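Local coordinates for uncharacterized protein YPL067C (Saccharomyces cerevisiae, PDB 5KCI) that is of unknown function but has a paired-histidine pocket that holds a sulfate ion in the crystal, consistent with a histidine-triad-like protein, possibly linked to amyloid toxicity, at residues W17-I22 / H148-V153; F94-E99 / F152-E157; L113-P118 / E124-R129. One frame throughout, in Å; residues are numbered along the deposited sequence. Where two conformers were deposited one is given.

Contact 1 (W17-I22 / H148-V153)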
# COMPACT_ATOMS: atom_id res chain seq x y z
N TRP A 17 14.06 -7.16 -7.48
CA TRP A 17 14.77 -6.70 -6.30
C TRP A 17 14.66 -7.70 -5.16
O TRP A 17 13.57 -8.19 -4.85
CB TRP A 17 14.21 -5.36 -5.84
CG TRP A 17 14.54 -4.16 -6.73
CD1 TRP A 17 13.64 -3.38 -7.42
CD2 TRP A 17 15.83 -3.60 -6.98
NE1 TRP A 17 14.31 -2.37 -8.09
CE2 TRP A 17 15.65 -2.49 -7.84
CE3 TRP A 17 17.13 -3.92 -6.56
CZ2 TRP A 17 16.71 -1.71 -8.29
CZ3 TRP A 17 18.18 -3.15 -7.02
CH2 TRP A 17 17.96 -2.06 -7.87
N LYS A 18 15.79 -7.97 -4.52
CA LYS A 18 15.81 -8.80 -3.33
C LYS A 18 15.38 -7.96 -2.13
O LYS A 18 15.47 -6.72 -2.14
CB LYS A 18 17.19 -9.38 -3.09
CG LYS A 18 17.68 -10.30 -4.20
CD LYS A 18 16.89 -11.59 -4.24
CE LYS A 18 17.52 -12.62 -5.19
NZ LYS A 18 17.36 -12.28 -6.64
N TRP A 19 14.91 -8.65 -1.10
CA TRP A 19 14.30 -7.96 0.03
C TRP A 19 15.25 -6.92 0.63
O TRP A 19 14.85 -5.79 0.91
CB TRP A 19 13.87 -8.97 1.10
CG TRP A 19 13.09 -8.32 2.21
CD1 TRP A 19 13.49 -8.15 3.50
CD2 TRP A 19 11.81 -7.71 2.10
NE1 TRP A 19 12.52 -7.46 4.20
CE2 TRP A 19 11.47 -7.21 3.37
CE3 TRP A 19 10.90 -7.55 1.06
CZ2 TRP A 19 10.28 -6.56 3.62
CZ3 TRP A 19 9.72 -6.91 1.31
CH2 TRP A 19 9.42 -6.41 2.57
N GLU A 20 16.53 -7.30 0.83
CA GLU A 20 17.49 -6.37 1.42
C GLU A 20 17.69 -5.15 0.52
O GLU A 20 17.88 -4.02 1.00
CB GLU A 20 18.81 -7.08 1.68
CG GLU A 20 19.36 -6.86 3.09
CD GLU A 20 20.65 -7.62 3.35
OE1 GLU A 20 20.93 -8.59 2.62
OE2 GLU A 20 21.38 -7.24 4.29
N GLN A 21 17.67 -5.36 -0.79
CA GLN A 21 17.76 -4.24 -1.72
C GLN A 21 16.53 -3.34 -1.62
O GLN A 21 16.66 -2.11 -1.64
CB GLN A 21 17.93 -4.77 -3.14
CG GLN A 21 19.23 -5.54 -3.31
CD GLN A 21 19.39 -6.08 -4.72
OE1 GLN A 21 18.51 -6.78 -5.23
NE2 GLN A 21 20.51 -5.75 -5.36
N ILE A 22 15.34 -3.94 -1.55
CA ILE A 22 14.11 -3.18 -1.35
C ILE A 22 14.21 -2.31 -0.11
O ILE A 22 13.89 -1.11 -0.13
CB ILE A 22 12.90 -4.13 -1.28
CG1 ILE A 22 12.74 -4.85 -2.62
CG2 ILE A 22 11.61 -3.37 -0.98
CD1 ILE A 22 11.76 -6.00 -2.62
N HIS A 148 9.90 -8.43 7.70
CA HIS A 148 9.44 -8.78 6.37
C HIS A 148 8.18 -8.01 5.99
O HIS A 148 7.39 -8.45 5.15
CB HIS A 148 9.22 -10.29 6.28
CG HIS A 148 10.50 -11.04 6.20
ND1 HIS A 148 10.58 -12.42 6.25
CD2 HIS A 148 11.77 -10.59 6.06
CE1 HIS A 148 11.85 -12.78 6.15
NE2 HIS A 148 12.59 -11.69 6.02
N VAL A 149 8.01 -6.84 6.59
CA VAL A 149 7.01 -5.88 6.17
C VAL A 149 7.74 -4.58 5.84
O VAL A 149 8.53 -4.09 6.65
CB VAL A 149 5.97 -5.61 7.26
CG1 VAL A 149 4.88 -4.64 6.74
CG2 VAL A 149 5.34 -6.90 7.74
N ALA A 150 7.43 -4.00 4.68
CA ALA A 150 7.97 -2.69 4.35
C ALA A 150 6.88 -1.88 3.67
O ALA A 150 5.90 -2.43 3.18
CB ALA A 150 9.19 -2.78 3.41
N TRP A 151 7.08 -0.57 3.61
CA TRP A 151 6.08 0.25 2.96
C TRP A 151 6.73 1.52 2.43
O TRP A 151 7.78 1.95 2.92
CB TRP A 151 4.91 0.60 3.91
CG TRP A 151 5.26 1.50 5.05
CD1 TRP A 151 5.69 1.12 6.30
CD2 TRP A 151 5.18 2.95 5.08
NE1 TRP A 151 5.90 2.24 7.08
CE2 TRP A 151 5.59 3.36 6.36
CE3 TRP A 151 4.82 3.91 4.14
CZ2 TRP A 151 5.64 4.72 6.75
CZ3 TRP A 151 4.87 5.27 4.53
CH2 TRP A 151 5.28 5.65 5.81
N PHE A 152 6.09 2.09 1.41
CA PHE A 152 6.52 3.37 0.89
C PHE A 152 5.34 4.06 0.24
O PHE A 152 4.37 3.43 -0.18
CB PHE A 152 7.64 3.27 -0.14
CG PHE A 152 7.29 2.42 -1.34
CD1 PHE A 152 7.40 1.02 -1.30
CD2 PHE A 152 6.90 3.01 -2.52
CE1 PHE A 152 7.08 0.27 -2.40
CE2 PHE A 152 6.57 2.26 -3.64
CZ PHE A 152 6.67 0.89 -3.59
N VAL A 153 5.47 5.38 0.13
CA VAL A 153 4.49 6.19 -0.56
C VAL A 153 5.21 6.89 -1.70
O VAL A 153 6.19 7.60 -1.47
CB VAL A 153 3.84 7.22 0.38
CG1 VAL A 153 2.97 8.14 -0.41
CG2 VAL A 153 3.03 6.48 1.45
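The indole of W19 lies across the start of the strand at H148 to A150, and its six-membered end does the tight packing. CZ2 of W19 comes to 3.5 Å from the carbonyl carbon C of H148 and to 3.7 Å from the backbone N of V149. One atom further out, CH2 of W19 rests on the CB of A150 at 3.7 Å. W19 carries CG anti to its own N (chi1 -173°), which swings the ring from the first turn of its helix onto the strand.

The other end is looser. There the imidazole of H148, partly exposed, stands in a T-shaped pair with its edge toward the face of the five-membered ring of W19, centroids 5.1 Å apart and planes at 81°. CD2 of H148 makes the nearest approach, 3.7 Å from NE1 of W19. That buried nitrogen is satisfied by G147 O, so a polar bond anchors the indole beside the looser pair.

The contact joins the N-terminal end of helix 19-28 to the edge strand 149-152. F172 of the adjoining strand 165-172 stacks on W19, and A150 also meets K23 and I26, one and two turns further along the helix.

Contact 2 (F94-E99 / F152-E157). With SO4 (sulfate ion), chain D.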
# COMPACT_ATOMS: atom_id res chain seq x y z
N PHE A 94 -0.75 -4.62 -10.79
CA PHE A 94 0.40 -4.48 -11.66
C PHE A 94 1.63 -4.31 -10.78
O PHE A 94 2.27 -3.26 -10.76
CB PHE A 94 0.20 -3.32 -12.63
CG PHE A 94 -1.02 -3.49 -13.50
CD1 PHE A 94 -0.98 -4.31 -14.62
CD2 PHE A 94 -2.21 -2.89 -13.17
CE1 PHE A 94 -2.10 -4.49 -15.41
CE2 PHE A 94 -3.35 -3.07 -13.95
CZ PHE A 94 -3.29 -3.86 -15.07
N PRO A 95 1.99 -5.36 -10.05
CA PRO A 95 3.03 -5.21 -9.03
C PRO A 95 4.37 -4.84 -9.64
O PRO A 95 4.67 -5.15 -10.80
CB PRO A 95 3.11 -6.59 -8.38
CG PRO A 95 2.09 -7.46 -9.02
CD PRO A 95 1.47 -6.73 -10.17
N TYR A 96 5.23 -4.27 -8.79
CA TYR A 96 6.60 -3.99 -9.19
C TYR A 96 7.43 -5.27 -9.18
O TYR A 96 6.99 -6.33 -8.74
CB TYR A 96 7.23 -2.96 -8.27
CG TYR A 96 6.55 -1.58 -8.27
CD1 TYR A 96 5.51 -1.29 -9.13
CD2 TYR A 96 6.96 -0.61 -7.38
CE1 TYR A 96 4.89 0.01 -9.11
CE2 TYR A 96 6.36 0.65 -7.34
CZ TYR A 96 5.35 0.95 -8.21
OH TYR A 96 4.78 2.20 -8.14
N ASN A 97 8.68 -5.14 -9.64
CA ASN A 97 9.50 -6.31 -9.95
C ASN A 97 10.35 -6.65 -8.74
O ASN A 97 11.44 -6.12 -8.54
CB ASN A 97 10.38 -6.03 -11.16
CG ASN A 97 11.10 -7.27 -11.64
OD1 ASN A 97 10.67 -8.39 -11.37
ND2 ASN A 97 12.18 -7.07 -12.38
N PHE A 98 9.82 -7.56 -7.93
CA PHE A 98 10.43 -8.00 -6.69
C PHE A 98 10.75 -9.49 -6.77
O PHE A 98 10.23 -10.21 -7.63
CB PHE A 98 9.49 -7.73 -5.52
CG PHE A 98 9.14 -6.29 -5.35
CD1 PHE A 98 10.12 -5.33 -5.36
CD2 PHE A 98 7.83 -5.92 -5.14
CE1 PHE A 98 9.81 -4.00 -5.18
CE2 PHE A 98 7.51 -4.58 -4.96
CZ PHE A 98 8.50 -3.63 -4.97
N GLU A 99 11.56 -9.98 -5.85
CA GLU A 99 11.92 -11.39 -5.90
C GLU A 99 10.70 -12.25 -5.53
O GLU A 99 9.78 -11.78 -4.86
CB GLU A 99 13.10 -11.68 -4.98
CG GLU A 99 12.85 -11.51 -3.47
CD GLU A 99 13.97 -12.07 -2.63
OE1 GLU A 99 14.37 -13.23 -2.86
OE2 GLU A 99 14.45 -11.36 -1.71
N PHE A 152 6.09 2.09 1.41
CA PHE A 152 6.52 3.37 0.89
C PHE A 152 5.34 4.06 0.24
O PHE A 152 4.37 3.43 -0.18
CB PHE A 152 7.64 3.27 -0.14
CG PHE A 152 7.29 2.42 -1.34
CD1 PHE A 152 7.40 1.02 -1.30
CD2 PHE A 152 6.90 3.01 -2.52
CE1 PHE A 152 7.08 0.27 -2.40
CE2 PHE A 152 6.57 2.26 -3.64
CZ PHE A 152 6.67 0.89 -3.59
N VAL A 153 5.47 5.38 0.13
CA VAL A 153 4.49 6.19 -0.56
C VAL A 153 5.21 6.89 -1.70
O VAL A 153 6.19 7.60 -1.47
CB VAL A 153 3.84 7.22 0.38
CG1 VAL A 153 2.97 8.14 -0.41
CG2 VAL A 153 3.03 6.48 1.45
N ASN A 154 4.74 6.68 -2.92
CA ASN A 154 5.36 7.30 -4.07
C ASN A 154 5.24 8.82 -4.01
O ASN A 154 4.21 9.37 -3.60
CB ASN A 154 4.75 6.79 -5.36
CG ASN A 154 5.41 5.51 -5.86
OD1 ASN A 154 6.55 5.23 -5.52
ND2 ASN A 154 4.73 4.80 -6.71
N TYR A 155 6.32 9.48 -4.39
CA TYR A 155 6.36 10.94 -4.40
C TYR A 155 5.40 11.49 -5.43
O TYR A 155 4.97 10.78 -6.35
CB TYR A 155 7.76 11.45 -4.74
CG TYR A 155 8.86 10.90 -3.84
CD1 TYR A 155 8.96 11.29 -2.54
CD2 TYR A 155 9.83 10.01 -4.35
CE1 TYR A 155 9.96 10.84 -1.71
CE2 TYR A 155 10.84 9.55 -3.52
CZ TYR A 155 10.90 9.96 -2.19
OH TYR A 155 11.88 9.54 -1.33
N PRO A 156 5.09 12.79 -5.36
CA PRO A 156 4.23 13.39 -6.38
C PRO A 156 4.67 13.16 -7.82
O PRO A 156 3.83 12.91 -8.68
CB PRO A 156 4.26 14.88 -6.01
CG PRO A 156 4.38 14.87 -4.50
CD PRO A 156 5.32 13.68 -4.21
N GLU A 157 5.97 13.24 -8.11
CA GLU A 157 6.39 13.09 -9.50
C GLU A 157 6.31 11.64 -9.98
O GLU A 157 6.52 11.39 -11.17
CB GLU A 157 7.82 13.61 -9.72
CG GLU A 157 8.91 12.83 -8.99
CD GLU A 157 9.07 13.18 -7.53
OE1 GLU A 157 8.33 14.06 -7.02
OE2 GLU A 157 9.96 12.57 -6.89
S SO4 D . 1.22 5.05 -7.47
O1 SO4 D . 0.02 5.88 -7.74
O2 SO4 D . 1.70 5.16 -6.10
O3 SO4 D . 0.89 3.62 -7.71
O4 SO4 D . 2.29 5.44 -8.37
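Y96 and N154 meet beside an anion pocket, where a sulfate, probably from the crystallisation liquor, is also hydrogen-bonded by S160 N and by NE2 of H166 and H168. Two histidines separated by a single residue round such an ion are consistent with the phosphate site of histidine-triad proteins. The amide of N154 links pocket and tyrosine: its ND2 donates to Y96 OH over 3.0 Å with an N-H...O angle of 146°. The hydroxyl lies in the amide plane, and ring and amide are only 20° from coplanar, meeting edge on from opposite directions.

The same ND2 reaches sulfate O4 at 3.0 Å and O2 at 3.1 Å. Three acceptors against two hydrogens mean that one N-H is shared, probably between the sulfate oxygens. Beside this polar bridge the contact is apolar: CE2 of Y96 lies 3.8 Å from CZ of F152, at the edge of the phenyl ring. F152 gets there with CG between its N and carbonyl carbon (chi1 58°). A phenylalanine in place of Y96 would probably leave one N-H of N154 without its acceptor and the amide, still bonded to the sulfate, less fixed in its rotation.

H104 of strand 102-109 meets the Y96 ring edge-to-face, while H168 of strand 165-172 stacks on F152, so the two loops close over the central strands, with I26 of helix 19-28 also against F152.

Contact 3 (L113-P118 / E124-R129)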
# COMPACT_ATOMS: atom_id res chain seq x y z
N LEU A 113 -2.03 10.99 5.02
CA LEU A 113 -0.90 11.01 5.93
C LEU A 113 0.26 11.71 5.24
O LEU A 113 0.76 11.19 4.22
CB LEU A 113 -0.50 9.60 6.36
CG LEU A 113 -1.60 8.85 7.11
CD1 LEU A 113 -2.34 7.92 6.17
CD2 LEU A 113 -1.04 8.09 8.31
N PRO A 114 0.75 12.95 5.75
CA PRO A 114 1.76 13.77 5.02
C PRO A 114 3.18 13.24 5.15
O PRO A 114 4.10 13.92 5.64
CB PRO A 114 1.60 15.15 5.68
CG PRO A 114 0.39 15.09 6.58
CD PRO A 114 0.17 13.66 6.91
N VAL A 115 3.41 12.01 4.67
CA VAL A 115 4.66 11.32 4.96
C VAL A 115 5.88 11.88 4.24
O VAL A 115 7.01 11.45 4.54
CB VAL A 115 4.51 9.82 4.62
CG1 VAL A 115 3.42 9.20 5.46
CG2 VAL A 115 4.22 9.62 3.12
N HIS A 116 5.71 12.78 3.28
CA HIS A 116 6.80 13.43 2.56
C HIS A 116 6.69 14.94 2.72
O HIS A 116 6.84 15.68 1.74
CB HIS A 116 6.80 13.05 1.08
CG HIS A 116 7.04 11.59 0.80
ND1 HIS A 116 8.18 10.94 1.20
CD2 HIS A 116 6.33 10.69 0.08
CE1 HIS A 116 8.13 9.68 0.80
NE2 HIS A 116 7.02 9.50 0.12
N SER A 117 6.36 15.41 3.91
CA SER A 117 6.22 16.84 4.13
C SER A 117 7.60 17.47 4.29
O SER A 117 8.54 16.82 4.77
CB SER A 117 5.38 17.11 5.37
OG SER A 117 5.57 18.44 5.84
N PRO A 118 7.76 18.74 3.89
CA PRO A 118 9.02 19.44 4.17
C PRO A 118 9.23 19.66 5.66
O PRO A 118 10.38 19.71 6.12
CB PRO A 118 8.86 20.76 3.41
CG PRO A 118 7.38 20.98 3.39
CD PRO A 118 6.74 19.63 3.31
N GLU A 124 7.81 13.02 10.12
CA GLU A 124 8.08 11.97 11.10
C GLU A 124 6.80 11.51 11.80
O GLU A 124 6.66 10.32 12.12
CB GLU A 124 9.09 12.45 12.13
CG GLU A 124 10.52 12.58 11.61
CD GLU A 124 11.13 11.25 11.25
OE1 GLU A 124 11.51 10.49 12.17
OE2 GLU A 124 11.21 10.96 10.03
N ALA A 125 5.88 12.44 12.09
CA ALA A 125 4.65 12.07 12.80
C ALA A 125 3.72 11.24 11.94
O ALA A 125 3.03 10.33 12.43
CB ALA A 125 3.92 13.33 13.27
N ALA A 126 3.65 11.58 10.65
CA ALA A 126 2.83 10.84 9.71
C ALA A 126 3.39 9.43 9.49
O ALA A 126 2.65 8.43 9.52
CB ALA A 126 2.72 11.63 8.39
N ARG A 127 4.72 9.33 9.37
CA ARG A 127 5.37 8.02 9.27
C ARG A 127 5.13 7.19 10.52
O ARG A 127 4.94 5.96 10.43
CB ARG A 127 6.87 8.17 9.01
CG ARG A 127 7.19 8.70 7.62
CD ARG A 127 8.66 9.04 7.41
NE ARG A 127 8.86 9.52 6.03
CZ ARG A 127 10.01 9.90 5.50
NH1 ARG A 127 11.13 9.89 6.22
NH2 ARG A 127 10.04 10.31 4.24
N ALA A 128 5.19 7.82 11.70
CA ALA A 128 4.99 7.10 12.95
C ALA A 128 3.60 6.48 13.00
O ALA A 128 3.43 5.35 13.47
CB ALA A 128 5.21 8.03 14.15
N ARG A 129 2.59 7.22 12.52
CA ARG A 129 1.23 6.70 12.48
C ARG A 129 1.10 5.49 11.56
O ARG A 129 0.48 4.48 11.92
CB ARG A 129 0.24 7.78 12.04
CG ARG A 129 -1.22 7.34 12.05
CD ARG A 129 -1.75 7.11 13.46
NE ARG A 129 -3.17 6.77 13.45
CZ ARG A 129 -3.84 6.27 14.49
NH1 ARG A 129 -3.22 6.02 15.64
NH2 ARG A 129 -5.13 6.00 14.38
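The methyl of A126 is the bump of this contact, and the bend of the loop at L113 to V115 is the hollow that receives it. CB of A126 sits 3.5 Å from the backbone N of P114 and 3.6 Å from its CD, while CG1 of V115 closes another part of the hollow at 3.9 Å. P114 is the centre of an inverse gamma turn, in which V115 N bonds back to L113 O; this tight turn curls the chain round the methyl. The CA atoms of V115 and A126 are only 5.1 Å apart, a spacing that a residue as small as alanine allows.

Two flanking side chains extend the fit. CD2 of L113 lies against CG of R129 at 3.8 Å, touching the aliphatic base of an arginine whose guanidinium leads away to A80 O and A199 O. R127 runs alongside V115, extended from CG to NE, and turns NE and NH2 to the carbonyl of V115. NE to O is 3.1 Å at 128°, NH2 to O 3.3 Å at 123°, so two weak, strongly bent bonds from one guanidinium converge on the carbonyl oxygen. H116, in the conformer given, bonds through NE2 to V153 O; its ND1 lies at the guanidinium edge, but two conformers leave that approach doubtful.

The contact folds the loop that follows strand 102-109 back onto helix 120-135. W151 of strand 149-152 lies against both V115 and R127, joining loop and helix to the sheet edge.

In the fold
Contacts 1 and 2 share F152 and V153 and both bring elements onto the edge strand 149-152 and its exit, whereas contact 3 joins a loop to the helix just after it. Contact 2 lies nearest the middle of the chain, about 9 Å between centres, against 12 Å for contact 1 and 15 Å for contact 3. All three are partly buried; only contact 3 has an exposed touching residue, P114. Their chemistry differs too: aromatic packing in contact 1, a polar bridge to an anion beside an aromatic contact in contact 2, alanine packing fringed by arginines in contact 3. E99 OE2, 2.8 Å from W19 N, ties contact 2 to contact 1; V153 CB, 3.7 Å from V115 CG2, joins contact 3 to both.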